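PDB 5BN3: V-type ATP synthase alpha chain from Nanoarchaeum equitans Kin4-M, which belongs to the nucleotide-binding alpha/beta subunit family of rotary ATPases, as their A subunit, and holds ADP in a P-loop domain. Local coordinates for residues A[443-446]-A[447-451]; A[510-513]-A[514-517]. One frame throughout, in Å; residues are numbered along the deposited sequence.

Overall arrangement
Both contacts are local, each spanning about two turns of one helix, so neither closes a loop; they follow in series, without nesting or crossing. From the N terminus the chain builds a beta-barrel domain, a barrel-sandwich domain and the nucleotide-binding domain before it reaches the helical C-terminal region. There contact 1 (443-451) lies on helix 441-458 and, after helix 472-489, contact 2 (510-517) lies on helix 503-523. Their centres are about 11 Å apart and the two helices touch: I444 meets M510 and H514, F448 packs on I513, and E447 probably hydrogen-bonds H514. Contact 1 also reaches helix 205-210, while contact 2 meets helices 537-542 and 552-562.

Contact 1: A[443-446]-A[447-451]; sequences EIRE and EFFAI
Within helix 441-458 of the C-terminal helical domain, I444 and F448 sit one turn apart and point the same way, as do R445 and F449. Methyl CG2 of I444 lies over a face of the F448 ring, 3.7 Å from CE1, in a CH-pi contact 27° off the ring normal. With CG2 anti to the backbone N, the branched isoleucine directs this methyl along the helix to the ring. Two apolar side chains suit this buried side, where F448 also meets F488 edge-to-face. R445 is extended, and the F449 ring turns its edge to it: NE lies in the ring plane, 3.8 Å from CE2, and CE2 stands over one guanidinium face, the planes 77° apart. A long arginine suits this place because its NE and NH2 reach the carbonyls of I209 and M210, and W427 adds a cation-pi contact. Among the backbone bonds that fix the spacing is F448 N to I444 O at 2.8 Å. On the more polar side, OE1 of E447 probably hydrogen-bonds ND1 of H514. A buried apolar face of I444, F448 and I451, set against exposed E443, E446 and A450, marks an amphipathic helix of a bundle.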
loop_
_atom_site.group_PDB
_atom_site.type_symbol
_atom_site.label_atom_id
_atom_site.label_comp_id
_atom_site.label_asym_id
_atom_site.label_seq_id
_atom_site.Cartn_x
_atom_site.Cartn_y
_atom_site.Cartn_z
ATOM N N GLU A 443 15.249 25.055 -34.351
ATOM C CA GLU A 443 14.278 26.053 -33.906
ATOM C C GLU A 443 12.848 25.517 -33.948
ATOM O O GLU A 443 12.071 25.729 -33.016
ATOM C CB GLU A 443 14.367 27.325 -34.754
ATOM C CG GLU A 443 13.373 28.401 -34.325
ATOM C CD GLU A 443 13.142 29.460 -35.384
ATOM O OE1 GLU A 443 13.636 29.290 -36.519
ATOM O OE2 GLU A 443 12.458 30.463 -35.083
ATOM N N ILE A 444 12.504 24.834 -35.037
ATOM C CA ILE A 444 11.156 24.303 -35.219
ATOM C C ILE A 444 10.842 23.220 -34.185
ATOM O O ILE A 444 9.714 23.123 -33.696
ATOM C CB ILE A 444 10.953 23.759 -36.654
ATOM C CG1 ILE A 444 11.205 24.865 -37.683
ATOM C CG2 ILE A 444 9.552 23.214 -36.830
ATOM C CD1 ILE A 444 11.149 24.393 -39.127
ATOM N N ARG A 445 11.848 22.415 -33.849
ATOM C CA ARG A 445 11.706 21.397 -32.812
ATOM C C ARG A 445 11.352 22.046 -31.478
ATOM O O ARG A 445 10.417 21.616 -30.804
ATOM C CB ARG A 445 12.998 20.582 -32.684
ATOM C CG ARG A 445 12.954 19.480 -31.633
ATOM C CD ARG A 445 14.236 18.658 -31.655
ATOM N NE ARG A 445 14.280 17.653 -30.594
ATOM C CZ ARG A 445 14.856 17.844 -29.412
ATOM N NH1 ARG A 445 15.434 19.003 -29.134
ATOM N NH2 ARG A 445 14.852 16.877 -28.505
ATOM N N GLU A 446 12.097 23.086 -31.111
ATOM C CA GLU A 446 11.822 23.846 -29.893
ATOM C C GLU A 446 10.420 24.435 -29.929
ATOM O O GLU A 446 9.727 24.498 -28.913
ATOM C CB GLU A 446 12.838 24.981 -29.731
ATOM C CG GLU A 446 14.220 24.547 -29.278
ATOM C CD GLU A 446 15.162 25.723 -29.101
ATOM O OE1 GLU A 446 14.889 26.798 -29.680
ATOM O OE2 GLU A 446 16.173 25.576 -28.382
ATOM N N GLU A 447 10.018 24.869 -31.117
ATOM C CA GLU A 447 8.708 25.467 -31.339
ATOM C C GLU A 447 7.593 24.443 -31.136
ATOM O O GLU A 447 6.568 24.740 -30.517
ATOM C CB GLU A 447 8.659 26.036 -32.757
ATOM C CG GLU A 447 7.464 26.911 -33.072
ATOM C CD GLU A 447 7.537 27.479 -34.477
ATOM O OE1 GLU A 447 6.894 26.910 -35.385
ATOM O OE2 GLU A 447 8.245 28.491 -34.678
ATOM N N PHE A 448 7.795 23.238 -31.663
ATOM C CA PHE A 448 6.829 22.156 -31.492
ATOM C C PHE A 448 6.654 21.814 -30.014
ATOM O O PHE A 448 5.532 21.666 -29.533
ATOM C CB PHE A 448 7.261 20.910 -32.276
ATOM C CG PHE A 448 6.889 20.945 -33.738
ATOM C CD1 PHE A 448 6.510 22.131 -34.354
ATOM C CD2 PHE A 448 6.904 19.780 -34.492
ATOM C CE1 PHE A 448 6.163 22.153 -35.697
ATOM C CE2 PHE A 448 6.558 19.797 -35.836
ATOM C CZ PHE A 448 6.188 20.986 -36.437
ATOM N N PHE A 449 7.767 21.692 -29.299
ATOM C CA PHE A 449 7.726 21.405 -27.869
ATOM C C PHE A 449 7.017 22.516 -27.100
ATOM O O PHE A 449 6.244 22.250 -26.181
ATOM C CB PHE A 449 9.143 21.216 -27.322
ATOM C CG PHE A 449 9.679 19.819 -27.485
ATOM C CD1 PHE A 449 9.137 18.768 -26.758
ATOM C CD2 PHE A 449 10.738 19.560 -28.342
ATOM C CE1 PHE A 449 9.632 17.481 -26.894
ATOM C CE2 PHE A 449 11.238 18.275 -28.483
ATOM C CZ PHE A 449 10.684 17.235 -27.758
ATOM N N ALA A 450 7.283 23.762 -27.482
ATOM C CA ALA A 450 6.674 24.913 -26.819
ATOM C C ALA A 450 5.159 24.951 -27.002
ATOM O O ALA A 450 4.422 25.280 -26.071
ATOM C CB ALA A 450 7.304 26.207 -27.319
ATOM N N ILE A 451 4.700 24.616 -28.205
ATOM C CA ILE A 451 3.272 24.618 -28.517
ATOM C C ILE A 451 2.531 23.479 -27.812
ATOM O O ILE A 451 1.455 23.685 -27.247
ATOM C CB ILE A 451 3.042 24.545 -30.047
ATOM C CG1 ILE A 451 3.487 25.852 -30.712
ATOM C CG2 ILE A 451 1.587 24.261 -30.370
ATOM C CD1 ILE A 451 3.539 25.782 -32.225
#

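Contact 2: A[510-513]-A[514-517]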
loop_
_atom_site.group_PDB
_atom_site.type_symbol
_atom_site.label_atom_id
_atom_site.label_comp_id
_atom_site.label_asym_id
_atom_site.label_seq_id
_atom_site.Cartn_x
_atom_site.Cartn_y
_atom_site.Cartn_z
ATOM N N MET A 510 7.635 19.525 -41.111
ATOM C CA MET A 510 7.995 20.519 -40.103
ATOM C C MET A 510 8.004 21.922 -40.709
ATOM O O MET A 510 7.542 22.879 -40.088
ATOM C CB MET A 510 9.369 20.201 -39.498
ATOM C CG MET A 510 9.468 18.838 -38.829
ATOM S SD MET A 510 11.107 18.473 -38.160
ATOM C CE MET A 510 11.234 19.743 -36.903
ATOM N N ARG A 511 8.521 22.030 -41.928
ATOM C CA ARG A 511 8.649 23.319 -42.604
ATOM C C ARG A 511 7.306 23.936 -42.982
ATOM O O ARG A 511 7.108 25.138 -42.821
ATOM C CB ARG A 511 9.542 23.185 -43.841
ATOM C CG ARG A 511 11.027 23.135 -43.517
ATOM C CD ARG A 511 11.869 22.899 -44.757
ATOM N NE ARG A 511 13.295 22.964 -44.452
ATOM C CZ ARG A 511 14.246 22.371 -45.167
ATOM N NH1 ARG A 511 13.925 21.654 -46.235
ATOM N NH2 ARG A 511 15.515 22.489 -44.808
ATOM N N ILE A 512 6.383 23.115 -43.474
ATOM C CA ILE A 512 5.067 23.611 -43.870
ATOM C C ILE A 512 4.197 23.956 -42.656
ATOM O O ILE A 512 3.412 24.906 -42.699
ATOM C CB ILE A 512 4.346 22.630 -44.831
ATOM C CG1 ILE A 512 3.065 23.255 -45.386
ATOM C CG2 ILE A 512 4.044 21.308 -44.143
ATOM C CD1 ILE A 512 3.296 24.550 -46.128
ATOM N N ILE A 513 4.353 23.199 -41.574
ATOM C CA ILE A 513 3.663 23.499 -40.323
ATOM C C ILE A 513 4.188 24.813 -39.744
ATOM O O ILE A 513 3.413 25.668 -39.314
ATOM C CB ILE A 513 3.846 22.363 -39.285
ATOM C CG1 ILE A 513 3.057 21.120 -39.704
ATOM C CG2 ILE A 513 3.386 22.808 -37.911
ATOM C CD1 ILE A 513 3.280 19.922 -38.798
ATOM N N HIS A 514 5.509 24.966 -39.743
ATOM C CA HIS A 514 6.144 26.189 -39.268
ATOM C C HIS A 514 5.742 27.389 -40.121
ATOM O O HIS A 514 5.517 28.483 -39.601
ATOM C CB HIS A 514 7.665 26.037 -39.272
ATOM C CG HIS A 514 8.400 27.310 -38.994
ATOM N ND1 HIS A 514 8.279 27.995 -37.803
ATOM C CD2 HIS A 514 9.265 28.024 -39.751
ATOM C CE1 HIS A 514 9.038 29.074 -37.840
ATOM N NE2 HIS A 514 9.648 29.118 -39.011
ATOM N N LYS A 515 5.660 27.177 -41.431
ATOM C CA LYS A 515 5.282 28.233 -42.365
ATOM C C LYS A 515 3.835 28.663 -42.149
ATOM O O LYS A 515 3.512 29.847 -42.229
ATOM C CB LYS A 515 5.494 27.765 -43.810
ATOM C CG LYS A 515 5.264 28.842 -44.862
ATOM C CD LYS A 515 5.474 28.298 -46.273
ATOM C CE LYS A 515 6.940 28.012 -46.571
ATOM N NZ LYS A 515 7.733 29.253 -46.801
ATOM N N TYR A 516 2.967 27.694 -41.874
ATOM C CA TYR A 516 1.576 27.985 -41.554
ATOM C C TYR A 516 1.496 28.776 -40.254
ATOM O O TYR A 516 0.702 29.705 -40.130
ATOM C CB TYR A 516 0.776 26.686 -41.430
ATOM C CG TYR A 516 -0.677 26.882 -41.050
ATOM C CD1 TYR A 516 -1.608 27.300 -41.990
ATOM C CD2 TYR A 516 -1.120 26.634 -39.757
ATOM C CE1 TYR A 516 -2.937 27.476 -41.652
ATOM C CE2 TYR A 516 -2.449 26.808 -39.411
ATOM C CZ TYR A 516 -3.351 27.228 -40.364
ATOM O OH TYR A 516 -4.675 27.405 -40.033
ATOM N N TYR A 517 2.338 28.398 -39.297
ATOM C CA TYR A 517 2.355 29.002 -37.967
ATOM C C TYR A 517 2.709 30.484 -37.998
ATOM O O TYR A 517 2.012 31.304 -37.399
ATOM C CB TYR A 517 3.342 28.251 -37.070
ATOM C CG TYR A 517 3.388 28.726 -35.634
ATOM C CD1 TYR A 517 2.223 28.991 -34.930
ATOM C CD2 TYR A 517 4.596 28.884 -34.976
ATOM C CE1 TYR A 517 2.263 29.415 -33.618
ATOM C CE2 TYR A 517 4.647 29.305 -33.661
ATOM C CZ TYR A 517 3.477 29.569 -32.988
ATOM O OH TYR A 517 3.512 29.990 -31.681
#
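M510 and H514 are joined by the first of four successive i to i+4 backbone bonds between 510-513 and 514-517, H514 N to M510 O at 2.9 Å. The close approaches here are the routine ones of a helix: CB of H514 lies 3.3 Å from M510 O, and CB of K515 is 3.2 Å from R511 O. Y516 N to I512 O and Y517 N to I513 O continue the series, each 2.9 Å. Beyond CB the side chains part. On the packed side M510 meets F488, and I513 fits between F448 and I541; M510 and the two isoleucines fill the space between helices with apolar side chains. Y516 is a ring buried among helices, against M480 and I541, and a tyrosine suits the place because its OH hydrogen-bonds NE2 of H479. The imidazole of H514, its CG anti to the backbone N (chi1 171°), turns to E447 on helix 441-458. The solvent side is looser: R511 and K515 are exposed, as suits their charge, and CD1 of I512 stays 4.3 Å from CD of K515. M510, I513 and Y516/Y517, recurring every three to four residues on the packed side, are typical of an amphipathic helix in an alpha-helical bundle.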